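Local coordinates for protein endoglucanase (Thermotoga maritima, PDB 1VHO) that probably acts as a metal-dependent aminopeptidase of the M42 family, using two divalent metal cations per subunit, despite its endoglucanase name, at residues C177-L180 / V181-E185. Sequence-based numbering, arbitrary orientation.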
loop_
_atom_site.group_PDB
_atom_site.type_symbol
_atom_site.label_atom_id
_atom_site.label_comp_id
_atom_site.label_asym_id
_atom_site.label_seq_id
_atom_site.Cartn_x
_atom_site.Cartn_y
_atom_site.Cartn_z
ATOM N N CYS A 177 -3.597 2.126 -3.052
ATOM C CA CYS A 177 -4.362 1.260 -3.932
ATOM C C CYS A 177 -5.777 1.890 -4.042
ATOM O O CYS A 177 -6.269 1.964 -5.168
ATOM C CB CYS A 177 -4.540 -0.177 -3.333
ATOM S SG CYS A 177 -2.918 -1.055 -3.420
ATOM N N GLY A 178 -6.354 2.319 -2.963
ATOM C CA GLY A 178 -7.688 2.945 -2.911
ATOM C C GLY A 178 -7.688 4.218 -3.813
ATOM O O GLY A 178 -8.617 4.446 -4.577
ATOM N N VAL A 179 -6.640 5.035 -3.710
ATOM C CA VAL A 179 -6.572 6.252 -4.556
ATOM C C VAL A 179 -6.637 5.857 -6.036
ATOM O O VAL A 179 -7.418 6.384 -6.833
ATOM C CB VAL A 179 -5.210 6.980 -4.376
ATOM C CG1 VAL A 179 -5.082 8.103 -5.470
ATOM C CG2 VAL A 179 -5.040 7.569 -3.003
ATOM N N LEU A 180 -5.841 4.838 -6.418
ATOM C CA LEU A 180 -5.810 4.463 -7.843
ATOM C C LEU A 180 -7.113 3.851 -8.314
ATOM O O LEU A 180 -7.501 4.060 -9.492
ATOM C CB LEU A 180 -4.572 3.610 -8.131
ATOM C CG LEU A 180 -3.230 4.329 -7.805
ATOM C CD1 LEU A 180 -2.081 3.507 -8.376
ATOM C CD2 LEU A 180 -3.227 5.733 -8.450
ATOM N N VAL A 181 -7.785 3.115 -7.419
ATOM C CA VAL A 181 -9.115 2.557 -7.823
ATOM C C VAL A 181 -10.074 3.728 -8.063
ATOM O O VAL A 181 -10.804 3.741 -9.096
ATOM C CB VAL A 181 -9.659 1.640 -6.709
ATOM C CG1 VAL A 181 -11.148 1.319 -6.960
ATOM C CG2 VAL A 181 -8.855 0.329 -6.700
ATOM N N LYS A 182 -10.052 4.709 -7.166
ATOM C CA LYS A 182 -10.947 5.889 -7.301
ATOM C C LYS A 182 -10.584 6.708 -8.539
ATOM O O LYS A 182 -11.480 7.281 -9.194
ATOM C CB LYS A 182 -10.944 6.731 -6.034
ATOM C CG LYS A 182 -11.588 6.052 -4.810
ATOM C CD LYS A 182 -13.073 5.745 -4.995
ATOM C CE LYS A 182 -13.936 6.978 -4.889
ATOM N NZ LYS A 182 -15.379 6.663 -4.976
ATOM N N VAL A 183 -9.302 6.827 -8.875
ATOM C CA VAL A 183 -8.962 7.576 -10.110
ATOM C C VAL A 183 -9.692 6.959 -11.319
ATOM O O VAL A 183 -10.240 7.654 -12.175
ATOM C CB VAL A 183 -7.454 7.487 -10.394
ATOM C CG1 VAL A 183 -7.085 8.057 -11.772
ATOM C CG2 VAL A 183 -6.669 8.243 -9.327
ATOM N N LEU A 184 -9.635 5.623 -11.441
ATOM C CA LEU A 184 -10.297 4.958 -12.579
ATOM C C LEU A 184 -11.784 5.220 -12.558
ATOM O O LEU A 184 -12.393 5.536 -13.600
ATOM C CB LEU A 184 -9.960 3.465 -12.577
ATOM C CG LEU A 184 -8.490 3.142 -12.912
ATOM C CD1 LEU A 184 -8.191 1.681 -12.625
ATOM C CD2 LEU A 184 -8.190 3.409 -14.392
ATOM N N GLU A 185 -12.409 5.193 -11.380
ATOM C CA GLU A 185 -13.823 5.489 -11.276
ATOM C C GLU A 185 -14.107 6.905 -11.751
ATOM O O GLU A 185 -15.004 7.110 -12.573
ATOM C CB GLU A 185 -14.356 5.260 -9.861
ATOM C CG GLU A 185 -15.843 5.574 -9.767
ATOM C CD GLU A 185 -16.307 5.830 -8.358
ATOM O OE1 GLU A 185 -17.346 6.520 -8.204
ATOM O OE2 GLU A 185 -15.635 5.411 -7.412
#
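Val183 N donates to Val179 O at 2.8 Å. This is one of four successive i to i+4 backbone bonds that join 177-180 to 181-185 as consecutive turns of the α-helix 171-187. Val181 N reaches Cys177 O at 2.9 Å. Lys182 N bonds to Gly178 O at 3.0 Å. The bond from Leu184 N to Leu180 O is longer, 3.3 Å.

Apolar contacts run along the same turns. Val183 CG2 stands anti to its own carbonyl carbon (chi1 171° places CG1 anti to N), which points it back at the preceding turn. Val183 CG2 lies 3.2 Å from Val179 O. The same Val183 CG2 is 4.2 Å from Val179 CG1. Leu180 CD2 approaches the same methyl. Val181 CG2 rests beside Cys177 O in a similar way.

The charged contact lies within 181-185. Lys182 CG passes 3.4 Å from Gly178 O. The Lys182 chain then bends at chi2 and chi3 (-63° and -75°), and Lys182 NZ meets Glu185 OE2 at 2.8 Å. This is a salt bridge on the syn side of the carboxylate, with NZ somewhat out of its plane. With an alanine here the ammonium and its chain are gone, so the Glu185 carboxylate would probably lose its mate and a gap would probably open where the side chain touches Leu10 and Ala324.

Leu180 and Leu184 touch Val198 of the central sheet, Val181 meets helix 25-35, and Val183 meets helix 317-333. Cys177 lies near His67, a predicted zinc ligand. The chemistry implies a helical segment, buried at residues 177-184, wedged between sheet and helices, with the backbone groups named above paired along the helix and the lysine charge probably balanced by Glu185.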